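Local coordinates for extracellular solute-binding protein, family 1 (Bifidobacterium longum subsp. infantis ATCC 15697, PDB 3QUF), which probably binds a solute, perhaps a sugar, outside the cell membrane and delivers it to an ABC-type importer, at residues 243-246 with 247-251; 382-385 with 386-389. All coordinates share one frame; numbering follows the deposited sequence.

Contact 1. Residues 243-246 with 247-251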
ATOM      1  N   VAL A 243      10.381  -7.030 -18.922  1.00 34.32           N
ATOM      2  CA  VAL A 243       9.323  -8.026 -18.719  1.00 35.01           C
ATOM      3  C   VAL A 243       9.939  -9.333 -18.302  1.00 35.53           C
ATOM      4  O   VAL A 243      10.886  -9.804 -18.950  1.00 37.01           O
ATOM      5  CB  VAL A 243       8.456  -8.309 -19.967  1.00 35.68           C
ATOM      6  CG1 VAL A 243       7.456  -9.456 -19.656  1.00 36.61           C
ATOM      7  CG2 VAL A 243       7.736  -7.063 -20.391  1.00 36.76           C
ATOM      8  N   GLY A 244       9.406  -9.915 -17.239  1.00 34.76           N
ATOM      9  CA  GLY A 244       9.867 -11.202 -16.738  1.00 35.84           C
ATOM     10  C   GLY A 244      10.895 -11.059 -15.620  1.00 35.30           C
ATOM     11  O   GLY A 244      11.196 -12.031 -14.929  1.00 37.47           O
ATOM     12  N   LEU A 245      11.454  -9.870 -15.437  1.00 33.72           N
ATOM     13  CA  LEU A 245      12.414  -9.684 -14.318  1.00 32.70           C
ATOM     14  C   LEU A 245      11.727  -9.742 -12.970  1.00 30.72           C
ATOM     15  O   LEU A 245      10.647  -9.193 -12.777  1.00 29.79           O
ATOM     16  CB  LEU A 245      13.187  -8.376 -14.439  1.00 32.05           C
ATOM     17  CG  LEU A 245      14.123  -8.119 -15.601  1.00 33.89           C
ATOM     18  CD1 LEU A 245      14.866  -6.803 -15.342  1.00 33.09           C
ATOM     19  CD2 LEU A 245      15.114  -9.261 -15.802  1.00 34.36           C
ATOM     20  N   SER A 246      12.370 -10.378 -12.006  1.00 29.56           N
ATOM     21  CA  SER A 246      11.903 -10.366 -10.624  1.00 27.73           C
ATOM     22  C   SER A 246      12.415  -9.118  -9.914  1.00 27.56           C
ATOM     23  O   SER A 246      13.306  -8.455 -10.416  1.00 26.13           O
ATOM     24  CB  SER A 246      12.436 -11.567  -9.874  1.00 28.86           C
ATOM     25  OG  SER A 246      13.853 -11.530  -9.826  1.00 27.02           O
ATOM     26  N   ALA A 247      11.830  -8.839  -8.746  1.00 27.21           N
ATOM     27  CA  ALA A 247      12.239  -7.734  -7.878  1.00 27.53           C
ATOM     28  C   ALA A 247      13.710  -7.871  -7.537  1.00 27.62           C
ATOM     29  O   ALA A 247      14.443  -6.895  -7.551  1.00 27.24           O
ATOM     30  CB  ALA A 247      11.417  -7.725  -6.593  1.00 26.82           C
ATOM     31  N   ASP A 248      14.140  -9.084  -7.200  1.00 29.00           N
ATOM     32  CA  ASP A 248      15.559  -9.321  -6.875  1.00 30.00           C
ATOM     33  C   ASP A 248      16.510  -9.048  -8.055  1.00 29.50           C
ATOM     34  O   ASP A 248      17.601  -8.470  -7.884  1.00 28.77           O
ATOM     35  CB  ASP A 248      15.767 -10.728  -6.281  1.00 32.08           C
ATOM     36  CG  ASP A 248      15.183 -10.875  -4.873  1.00 35.70           C
ATOM     37  OD1 ASP A 248      14.982  -9.849  -4.172  1.00 40.90           O
ATOM     38  OD2 ASP A 248      14.908 -12.028  -4.440  1.00 42.62           O
ATOM     39  N   GLN A 249      16.101  -9.399  -9.271  1.00 28.83           N
ATOM     40  CA  GLN A 249      16.934  -9.104 -10.443  1.00 28.57           C
ATOM     41  C   GLN A 249      17.074  -7.594 -10.687  1.00 27.24           C
ATOM     42  O   GLN A 249      18.153  -7.090 -11.009  1.00 27.22           O
ATOM     43  CB  GLN A 249      16.386  -9.790 -11.699  1.00 29.63           C
ATOM     44  CG  GLN A 249      16.667 -11.310 -11.751  1.00 31.37           C
ATOM     45  CD  GLN A 249      15.932 -11.978 -12.896  1.00 34.50           C
ATOM     46  OE1 GLN A 249      14.724 -11.781 -13.081  1.00 32.93           O
ATOM     47  NE2 GLN A 249      16.660 -12.785 -13.667  1.00 37.83           N
ATOM     48  N   VAL A 250      15.989  -6.861 -10.510  1.00 25.78           N
ATOM     49  CA  VAL A 250      16.053  -5.420 -10.623  1.00 25.41           C
ATOM     50  C   VAL A 250      17.024  -4.851  -9.586  1.00 24.34           C
ATOM     51  O   VAL A 250      17.883  -4.028  -9.919  1.00 25.14           O
ATOM     52  CB  VAL A 250      14.651  -4.790 -10.519  1.00 24.14           C
ATOM     53  CG1 VAL A 250      14.716  -3.283 -10.412  1.00 26.56           C
ATOM     54  CG2 VAL A 250      13.844  -5.185 -11.756  1.00 25.44           C
ATOM     55  N   LYS A 251      16.905  -5.329  -8.364  1.00 24.80           N
ATOM     56  CA  LYS A 251      17.728  -4.834  -7.264  1.00 26.05           C
ATOM     57  C   LYS A 251      19.207  -5.112  -7.529  1.00 27.97           C
ATOM     58  O   LYS A 251      20.060  -4.269  -7.289  1.00 28.39           O
ATOM     59  CB  LYS A 251      17.298  -5.423  -5.929  1.00 25.49           C
ATOM     60  CG  LYS A 251      18.157  -4.917  -4.745  1.00 28.66           C
ATOM     61  CD  LYS A 251      17.499  -5.040  -3.387  1.00 30.52           C
ATOM     62  CE  LYS A 251      17.490  -6.442  -2.867  1.00 34.63           C
ATOM     63  NZ  LYS A 251      16.942  -6.471  -1.457  1.00 36.13           N
TER
HETATM   64  O   HOH W   1      13.177 -13.756 -13.600  1.00 53.13           O
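The loop ending at S246 runs straight into the first turn of helix 247-255, and V250 N donates to S246 O at 3.1 Å to close that turn. S246 is the N-cap, and with Q249 it forms a capping box, each residue reaching the other's backbone. With chi1 at 62°, S246 OG sits between its own N and carbonyl carbon and turns back to accept from Q249 N at 3.1 Å. Q249 answers with its amide oxygen: S246 N points at Q249 OE1 over 2.9 Å, nearly straight at 167°, in the carbonyl plane and on a lone pair. An alanine here lacks OG, which would probably leave Q249 N without its capping acceptor and let the helix start fray. Beside the polar box, L245 extends across Q249 at about a right angle, L245 CD2 lying 3.7 Å from Q249 OE1, while its CD1 meets V250 CG2 at 4.1 Å. L179 touches both L245 and V250, and V250 also meets L259 and M262, so the first turn packs on strand 259-264. A water bridges G244 O and Q249 OE1, donating to both, the latter at 2.6 Å.

Contact 2. Residues 382-385 with 386-389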
ATOM      1  N   GLU A 382      -5.262  -9.644 -14.138  1.00 18.72           N
ATOM      2  CA  GLU A 382      -5.595  -9.028 -15.418  1.00 20.41           C
ATOM      3  C   GLU A 382      -4.736  -7.774 -15.650  1.00 18.62           C
ATOM      4  O   GLU A 382      -4.235  -7.547 -16.771  1.00 18.62           O
ATOM      5  CB  GLU A 382      -7.096  -8.679 -15.482  1.00 21.35           C
ATOM      6  CG  GLU A 382      -7.583  -8.203 -16.852  1.00 25.19           C
ATOM      7  CD  GLU A 382      -7.393  -9.210 -18.010  1.00 32.25           C
ATOM      8  OE1 GLU A 382      -7.211 -10.425 -17.771  1.00 40.16           O
ATOM      9  OE2 GLU A 382      -7.464  -8.785 -19.188  1.00 38.43           O
ATOM     10  N   GLY A 383      -4.543  -6.977 -14.610  1.00 16.71           N
ATOM     11  CA  GLY A 383      -3.759  -5.760 -14.732  1.00 16.54           C
ATOM     12  C   GLY A 383      -2.301  -6.050 -15.044  1.00 16.12           C
ATOM     13  O   GLY A 383      -1.687  -5.348 -15.844  1.00 17.11           O
ATOM     14  N   ILE A 384      -1.759  -7.101 -14.409  1.00 16.64           N
ATOM     15  CA  ILE A 384      -0.395  -7.565 -14.701  1.00 18.00           C
ATOM     16  C   ILE A 384      -0.286  -7.987 -16.155  1.00 19.44           C
ATOM     17  O   ILE A 384       0.643  -7.575 -16.873  1.00 19.94           O
ATOM     18  CB  ILE A 384       0.038  -8.720 -13.757  1.00 17.31           C
ATOM     19  CG1 ILE A 384       0.182  -8.227 -12.318  1.00 19.05           C
ATOM     20  CG2 ILE A 384       1.350  -9.363 -14.259  1.00 19.04           C
ATOM     21  CD1 ILE A 384       0.227  -9.385 -11.236  1.00 22.02           C
ATOM     22  N   ALA A 385      -1.230  -8.804 -16.628  1.00 20.23           N
ATOM     23  CA  ALA A 385      -1.236  -9.232 -18.031  1.00 21.50           C
ATOM     24  C   ALA A 385      -1.272  -8.037 -18.985  1.00 22.60           C
ATOM     25  O   ALA A 385      -0.485  -7.969 -19.922  1.00 22.98           O
ATOM     26  CB  ALA A 385      -2.427 -10.181 -18.279  1.00 21.53           C
ATOM     27  N   GLN A 386      -2.117  -7.043 -18.698  1.00 21.63           N
ATOM     28  CA  GLN A 386      -2.259  -5.910 -19.605  1.00 21.15           C
ATOM     29  C   GLN A 386      -1.018  -5.028 -19.584  1.00 21.31           C
ATOM     30  O   GLN A 386      -0.580  -4.547 -20.636  1.00 21.54           O
ATOM     31  CB  GLN A 386      -3.491  -5.069 -19.262  1.00 21.62           C
ATOM     32  CG  GLN A 386      -4.825  -5.803 -19.366  1.00 24.32           C
ATOM     33  CD  GLN A 386      -5.011  -6.484 -20.678  1.00 28.15           C
ATOM     34  OE1 GLN A 386      -4.803  -5.891 -21.728  1.00 29.60           O
ATOM     35  NE2 GLN A 386      -5.415  -7.732 -20.642  1.00 35.09           N
ATOM     36  N   GLN A 387      -0.426  -4.809 -18.403  1.00 20.02           N
ATOM     37  CA  GLN A 387       0.708  -3.898 -18.337  1.00 20.21           C
ATOM     38  C   GLN A 387       1.890  -4.478 -19.114  1.00 20.49           C
ATOM     39  O   GLN A 387       2.638  -3.755 -19.808  1.00 19.63           O
ATOM     40  CB  GLN A 387       1.068  -3.551 -16.895  1.00 20.79           C
ATOM     41  CG  GLN A 387       1.812  -4.576 -16.138  1.00 23.19           C
ATOM     42  CD  GLN A 387       1.809  -4.280 -14.626  1.00 25.25           C
ATOM     43  OE1 GLN A 387       1.233  -3.284 -14.176  1.00 19.89           O
ATOM     44  NE2 GLN A 387       2.437  -5.179 -13.841  1.00 25.72           N
ATOM     45  N   GLN A 388       2.067  -5.799 -19.010  1.00 20.22           N
ATOM     46  CA  GLN A 388       3.123  -6.449 -19.762  1.00 22.51           C
ATOM     47  C   GLN A 388       2.903  -6.300 -21.293  1.00 23.93           C
ATOM     48  O   GLN A 388       3.841  -6.001 -22.044  1.00 25.08           O
ATOM     49  CB  GLN A 388       3.252  -7.911 -19.337  1.00 22.24           C
ATOM     50  CG  GLN A 388       3.759  -8.162 -17.918  1.00 23.36           C
ATOM     51  CD  GLN A 388       3.645  -9.619 -17.495  1.00 26.73           C
ATOM     52  OE1 GLN A 388       3.304 -10.465 -18.309  1.00 32.87           O
ATOM     53  NE2 GLN A 388       3.936  -9.923 -16.234  1.00 27.59           N
ATOM     54  N   LYS A 389       1.663  -6.467 -21.751  1.00 24.52           N
ATOM     55  CA  LYS A 389       1.343  -6.299 -23.174  1.00 25.73           C
ATOM     56  C   LYS A 389       1.565  -4.863 -23.650  1.00 26.48           C
ATOM     57  O   LYS A 389       1.965  -4.633 -24.778  1.00 26.61           O
ATOM     58  CB  LYS A 389      -0.097  -6.712 -23.467  1.00 26.21           C
ATOM     59  CG  LYS A 389      -0.307  -8.188 -23.305  1.00 29.18           C
ATOM     60  CD  LYS A 389      -1.774  -8.652 -23.555  1.00 33.63           C
ATOM     61  CE  LYS A 389      -2.003 -10.018 -22.893  1.00 37.51           C
ATOM     62  NZ  LYS A 389      -3.439 -10.451 -22.752  1.00 41.08           N
TER
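E382 to K389 make two regular turns of helix 376-391, joined by four successive i to i+4 backbone bonds: Q386 N to E382 O, Q387 N to G383 O, Q388 N to I384 O and K389 N to A385 O. On one face, E382 and Q386 bend towards each other. E382 has CG anti to the backbone N (chi1 -172°) and then turns at chi2, while Q386 folds at its own chi2; this brings NE2 of Q386 to 2.7 Å from OE2 of E382. The N-H points poorly, at 121°, so the bond is weak, although the carboxylate and amide planes are only 27° apart. The folded Q386 also lays its CG 3.2 Å from E382 O. A403 of helix 397-408 touches both side chains.

I384, Q387 and Q388 make another group, their side chains lying alongside and pointing the same way. The extended Q388 runs past I384, its NE2 3.3 Å from the CG2 methyl of I384, and Q387 brings CG to 3.3 Å from I384 O. Their amides are engaged beyond the helix: Q387 OE1 accepts from A187 N, its NE2 donates to the carbonyls of Q185 and F182, and Q388 NE2 also donates to F182 O. The aliphatic part of K389 follows the helix, CG 3.4 Å from A385 O. This is i to i+3 and i to i+4 side-chain pairing along an alpha-helix, with one face against helix 397-408 and glutamine amides tying another to the loop before helix 188-199.

Overall arrangement
Contact 1 comes first along the chain, at the start of helix 247-255, and contact 2 follows well over a hundred residues later, inside helix 376-391. Their centres are nevertheless about 16 Å apart, on the same side of the chain's centre, and they touch where V243 CG1 packs against Q388 CG. The loop between strand 176-178 and helix 188-199 links them further: N183 donates a side-chain N-H to G244 O and touches Q388, while L179 and D181 meet contact 1 and F182 meets contact 2. Helix 247-255 leads into strand 259-264 of the mixed sheet, so helix 376-391 is linked, through V243 and that loop, to the elements beside this strand, in a fold consistent with a family 1 solute-binding protein.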